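Side-chain contacts in leucine aminopeptidase (Fimbriiglobus ruber, PDB 7D1B), which probably converts N-terminal glutamine of peptides into pyroglutamate, as a zinc-binding glutaminyl cyclase of the M28 peptidase family: residues Q60-G65 with A151-G156; K56-L61 with D313-I318. One frame throughout, in Å; residues are numbered along the deposited sequence.

Contact 1 (Q60-G65 with A151-G156); sequences QLCDIG and ASANDG. With ZN (zinc ion), chain B.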
loop_
_atom_site.group_PDB
_atom_site.type_symbol
_atom_site.label_atom_id
_atom_site.label_comp_id
_atom_site.label_asym_id
_atom_site.label_seq_id
_atom_site.Cartn_x
_atom_site.Cartn_y
_atom_site.Cartn_z
ATOM N N GLN A 60 13.079 10.318 2.001
ATOM C CA GLN A 60 12.491 11.627 1.731
ATOM C C GLN A 60 11.149 11.785 2.435
ATOM O O GLN A 60 10.865 12.820 3.074
ATOM C CB GLN A 60 12.322 11.797 0.223
ATOM C CG GLN A 60 11.662 13.102 -0.156
ATOM C CD GLN A 60 11.459 13.280 -1.651
ATOM O OE1 GLN A 60 11.840 12.424 -2.460
ATOM N NE2 GLN A 60 10.854 14.406 -2.028
ATOM N N LEU A 61 10.301 10.752 2.329
ATOM C CA LEU A 61 8.997 10.825 2.980
ATOM C C LEU A 61 9.150 10.869 4.493
ATOM O O LEU A 61 8.483 11.661 5.170
ATOM C CB LEU A 61 8.105 9.666 2.528
ATOM C CG LEU A 61 7.716 9.686 1.045
ATOM C CD1 LEU A 61 6.933 8.444 0.696
ATOM C CD2 LEU A 61 6.904 10.929 0.697
ATOM N N CYS A 62 10.052 10.059 5.050
ATOM C CA CYS A 62 10.267 10.110 6.492
ATOM C C CYS A 62 10.850 11.446 6.935
ATOM O O CYS A 62 10.561 11.896 8.045
ATOM C CB CYS A 62 11.149 8.953 6.959
ATOM S SG CYS A 62 10.359 7.340 6.863
ATOM N N ASP A 63 11.640 12.098 6.084
ATOM C CA ASP A 63 12.239 13.382 6.419
ATOM C C ASP A 63 11.210 14.498 6.486
ATOM O O ASP A 63 11.523 15.568 7.013
ATOM C CB ASP A 63 13.330 13.734 5.407
ATOM C CG ASP A 63 14.622 12.969 5.639
ATOM O OD1 ASP A 63 14.770 12.304 6.682
ATOM O OD2 ASP A 63 15.500 13.037 4.762
ATOM N N ILE A 64 10.001 14.285 5.955
ATOM C CA ILE A 64 8.915 15.231 6.247
ATOM C C ILE A 64 8.625 15.327 7.742
ATOM O O ILE A 64 8.154 16.365 8.227
ATOM C CB ILE A 64 7.663 14.843 5.444
ATOM C CG1 ILE A 64 7.972 15.014 3.965
ATOM C CG2 ILE A 64 6.416 15.652 5.869
ATOM C CD1 ILE A 64 6.921 14.425 3.060
ATOM N N GLY A 65 8.902 14.266 8.492
ATOM C CA GLY A 65 8.392 14.113 9.832
ATOM C C GLY A 65 7.114 13.300 9.756
ATOM O O GLY A 65 6.704 12.850 8.680
ATOM N N ALA A 151 8.268 7.350 12.684
ATOM C CA ALA A 151 8.570 7.509 11.264
ATOM C C ALA A 151 7.842 6.506 10.386
ATOM O O ALA A 151 7.636 6.777 9.198
ATOM C CB ALA A 151 10.072 7.344 11.033
ATOM N N SER A 152 7.496 5.337 10.914
ATOM C CA SER A 152 6.655 4.396 10.167
ATOM C C SER A 152 7.260 4.019 8.804
ATOM O O SER A 152 6.547 3.922 7.815
ATOM C CB SER A 152 5.248 4.988 9.996
ATOM O OG SER A 152 4.295 4.013 9.658
ATOM N N ALA A 153 8.579 3.793 8.740
ATOM C CA ALA A 153 9.231 3.655 7.433
ATOM C C ALA A 153 8.690 2.479 6.623
ATOM O O ALA A 153 8.497 2.601 5.410
ATOM C CB ALA A 153 10.734 3.494 7.600
ATOM N N ASN A 154 8.481 1.329 7.257
ATOM C CA ASN A 154 8.028 0.127 6.565
ATOM C C ASN A 154 6.511 -0.019 6.587
ATOM O O ASN A 154 5.995 -1.079 6.240
ATOM C CB ASN A 154 8.679 -1.099 7.208
ATOM C CG ASN A 154 8.594 -2.354 6.342
ATOM O OD1 ASN A 154 8.638 -2.293 5.102
ATOM N ND2 ASN A 154 8.493 -3.507 6.996
ATOM N N ASP A 155 5.788 1.012 6.999
ATOM C CA ASP A 155 4.377 0.884 7.338
ATOM C C ASP A 155 3.668 2.040 6.642
ATOM O O ASP A 155 3.631 3.170 7.144
ATOM C CB ASP A 155 4.290 0.902 8.856
ATOM C CG ASP A 155 2.894 0.674 9.389
ATOM O OD1 ASP A 155 1.906 0.705 8.624
ATOM O OD2 ASP A 155 2.774 0.482 10.642
ATOM N N GLY A 156 3.149 1.767 5.448
ATOM C CA GLY A 156 2.619 2.793 4.563
ATOM C C GLY A 156 3.699 3.485 3.758
ATOM O O GLY A 156 3.659 3.483 2.525
HETATM ZN ZN ZN B . 0.942 0.351 11.329
HETATM O O HOH W 1 0.372 -1.585 10.722
#

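Contact 2 (K56-L61 with D313-I318); sequences KYVQQL and DTPDKI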
loop_
_atom_site.group_PDB
_atom_site.type_symbol
_atom_site.label_atom_id
_atom_site.label_comp_id
_atom_site.label_asym_id
_atom_site.label_seq_id
_atom_site.Cartn_x
_atom_site.Cartn_y
_atom_site.Cartn_z
ATOM N N LYS A 56 15.859 5.972 -1.152
ATOM C CA LYS A 56 15.910 7.424 -1.021
ATOM C C LYS A 56 14.514 8.013 -0.909
ATOM O O LYS A 56 14.305 8.978 -0.174
ATOM C CB LYS A 56 16.670 8.038 -2.198
ATOM C CG LYS A 56 16.693 9.566 -2.239
ATOM C CD LYS A 56 17.302 10.098 -3.546
ATOM C CE LYS A 56 16.319 9.969 -4.711
ATOM N NZ LYS A 56 16.853 10.462 -6.016
ATOM N N TYR A 57 13.545 7.457 -1.637
ATOM C CA TYR A 57 12.175 7.954 -1.509
ATOM C C TYR A 57 11.594 7.648 -0.129
ATOM O O TYR A 57 10.853 8.471 0.424
ATOM C CB TYR A 57 11.291 7.408 -2.635
ATOM C CG TYR A 57 11.611 7.970 -3.996
ATOM C CD1 TYR A 57 11.970 9.300 -4.148
ATOM C CD2 TYR A 57 11.542 7.174 -5.131
ATOM C CE1 TYR A 57 12.248 9.823 -5.393
ATOM C CE2 TYR A 57 11.815 7.687 -6.384
ATOM C CZ TYR A 57 12.183 9.009 -6.512
ATOM O OH TYR A 57 12.470 9.540 -7.754
ATOM N N VAL A 58 11.917 6.481 0.450
ATOM C CA VAL A 58 11.509 6.248 1.843
ATOM C C VAL A 58 12.089 7.330 2.747
ATOM O O VAL A 58 11.392 7.904 3.597
ATOM C CB VAL A 58 11.915 4.852 2.345
ATOM C CG1 VAL A 58 11.507 4.703 3.811
ATOM C CG2 VAL A 58 11.280 3.762 1.503
ATOM N N GLN A 59 13.393 7.589 2.604
ATOM C CA GLN A 59 14.042 8.594 3.439
ATOM C C GLN A 59 13.402 9.962 3.243
ATOM O O GLN A 59 13.209 10.709 4.207
ATOM C CB GLN A 59 15.529 8.649 3.103
ATOM C CG GLN A 59 16.316 9.571 4.022
ATOM C CD GLN A 59 16.452 8.985 5.412
ATOM O OE1 GLN A 59 16.980 7.882 5.575
ATOM N NE2 GLN A 59 15.965 9.706 6.419
ATOM N N GLN A 60 13.079 10.318 2.001
ATOM C CA GLN A 60 12.491 11.627 1.731
ATOM C C GLN A 60 11.149 11.785 2.435
ATOM O O GLN A 60 10.865 12.820 3.074
ATOM C CB GLN A 60 12.322 11.797 0.223
ATOM C CG GLN A 60 11.662 13.102 -0.156
ATOM C CD GLN A 60 11.459 13.280 -1.651
ATOM O OE1 GLN A 60 11.840 12.424 -2.460
ATOM N NE2 GLN A 60 10.854 14.406 -2.028
ATOM N N LEU A 61 10.301 10.752 2.329
ATOM C CA LEU A 61 8.997 10.825 2.980
ATOM C C LEU A 61 9.150 10.869 4.493
ATOM O O LEU A 61 8.483 11.661 5.170
ATOM C CB LEU A 61 8.105 9.666 2.528
ATOM C CG LEU A 61 7.716 9.686 1.045
ATOM C CD1 LEU A 61 6.933 8.444 0.696
ATOM C CD2 LEU A 61 6.904 10.929 0.697
ATOM N N ASP A 313 11.220 1.672 13.545
ATOM C CA ASP A 313 10.725 1.483 12.179
ATOM C C ASP A 313 11.152 2.691 11.344
ATOM O O ASP A 313 10.380 3.621 11.096
ATOM C CB ASP A 313 9.206 1.304 12.190
ATOM C CG ASP A 313 8.626 1.057 10.805
ATOM O OD1 ASP A 313 9.399 0.747 9.868
ATOM O OD2 ASP A 313 7.382 1.183 10.655
ATOM N N THR A 314 12.413 2.671 10.919
ATOM C CA THR A 314 13.081 3.810 10.303
ATOM C C THR A 314 13.661 3.400 8.958
ATOM O O THR A 314 13.719 2.208 8.633
ATOM C CB THR A 314 14.186 4.316 11.247
ATOM O OG1 THR A 314 15.021 3.216 11.627
ATOM C CG2 THR A 314 13.576 4.946 12.489
ATOM N N PRO A 315 14.099 4.372 8.136
ATOM C CA PRO A 315 14.535 4.027 6.767
ATOM C C PRO A 315 15.668 3.017 6.696
ATOM O O PRO A 315 15.764 2.294 5.694
ATOM C CB PRO A 315 14.921 5.387 6.170
ATOM C CG PRO A 315 13.985 6.326 6.863
ATOM C CD PRO A 315 13.954 5.832 8.294
ATOM N N ASP A 316 16.539 2.940 7.709
ATOM C CA ASP A 316 17.621 1.958 7.663
ATOM C C ASP A 316 17.127 0.519 7.756
ATOM O O ASP A 316 17.919 -0.405 7.532
ATOM C CB ASP A 316 18.581 2.207 8.814
ATOM C CG ASP A 316 17.871 2.222 10.134
ATOM O OD1 ASP A 316 17.251 3.257 10.455
ATOM O OD2 ASP A 316 17.874 1.183 10.815
ATOM N N LYS A 317 15.845 0.303 8.043
ATOM C CA LYS A 317 15.291 -1.047 8.039
ATOM C C LYS A 317 14.829 -1.489 6.659
ATOM O O LYS A 317 14.450 -2.651 6.489
ATOM C CB LYS A 317 14.109 -1.148 9.010
ATOM C CG LYS A 317 14.413 -0.679 10.428
ATOM C CD LYS A 317 15.616 -1.410 11.049
ATOM C CE LYS A 317 15.829 -1.026 12.514
ATOM N NZ LYS A 317 16.027 0.436 12.677
ATOM N N ILE A 318 14.830 -0.600 5.686
ATOM C CA ILE A 318 14.308 -0.911 4.361
ATOM C C ILE A 318 15.414 -1.505 3.501
ATOM O O ILE A 318 16.532 -0.984 3.469
ATOM C CB ILE A 318 13.746 0.353 3.698
ATOM C CG1 ILE A 318 12.693 1.014 4.591
ATOM C CG2 ILE A 318 13.205 0.023 2.306
ATOM C CD1 ILE A 318 11.535 0.096 4.984
#

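Contact 1 (Q60-G65 with A151-G156)
C62, in the last turn of helix 51-63, faces A151 with their CA atoms 5.7 Å apart, just where the chain approaches the start of helix 153-167. The thiol does the touching. With SG anti to its own carbonyl carbon (chi1 -70°), the sulfur reaches out between the two alanines, 3.9 Å from A153 CB and 4.2 Å from A151 CB. It also comes within 3.6 Å of A151 O, a van der Waals approach, since no hydrogen bond crosses between 60-65 and 151-156; R67 NH2 hydrogen-bonds that carbonyl instead. Behind the alanines the turn braces itself. S152, with positive phi, sends OG to D155 O at 2.7 Å, in the carbonyl plane and on a lone pair (C=O...OG 130°). The same residue, D155, binds the zinc ion through OD2 at 2.0 Å, while H130 NE2 hydrogen-bonds OD1 and helps orient the carboxylate. E188 and H309 complete the protein ligands. Helix 51-63 thus packs its C-terminal end on the first turns of helix 153-167, where C62 and L61 both touch T157; L61 also reaches helix 72-87, which I64 and Q60 touch as well.

Contact 2 (K56-L61 with D313-I318)
Two residues after P315, whose ring meets the Q59 amide, K317 NZ is gripped by several oxygens: it hydrogen-bonds S312 O, forms a salt bridge to D316 OD2 at 2.7 Å, and has a weak bond to T314 OG1. D316 OD2 is met on its syn side, 17° out of the carboxylate plane, but D316 has two conformers and the bridge, described for one of them, is less certain than the bond to S312 O. Across the contact, the Q59 chain leaves with CG anti to the backbone N and bends at chi2 (71°), which swings its amide over to P315, the two side chains meeting at about a right angle. OE1 lies 3.3 Å from P315 CB and 3.6 Å from P315 CG, while the amide's other end, NE2, is hydrogen-bonded to D63 OD1, one turn further along the helix; that bond fixes which way the amide faces. On the neighbouring face of the helix, V58 puts CG1 anti to its backbone N (chi1 178°) and meets I318 CG1 at 4.0 Å, with P315 CB at 4.2 Å. M323 of helix 320-336 touches both V58 and I318, enlarging this apolar patch. No hydrogen bond spans the segments; helix and loop hold together by van der Waals contact, apolar at V58 and amide oxygen on ring carbons at Q59, while Q59 NE2 and K317 NZ bond within their own sides.

Contacts 1 and 2 have centres 6 Å apart and share helix 51-63, which meets 313-318 through V58 and Q59 and, about a turn later, 151-156 through C62. The two partner segments are themselves joined: D313 O is 3.0 Å from A153 N and D313 OD1 is 2.8 Å from N154 N, both probable hydrogen bonds, so D313 holds backbone amides at the start of helix 153-167. The zinc ion is nearer contact 1, which supplies D155 directly. Contact 2 stands further back, the I318 side chain about 8 Å from that of D155 and about 12 Å from the metal. Helix 51-63 thus packs against both, though of the two segments only 151-156 carries a zinc ligand.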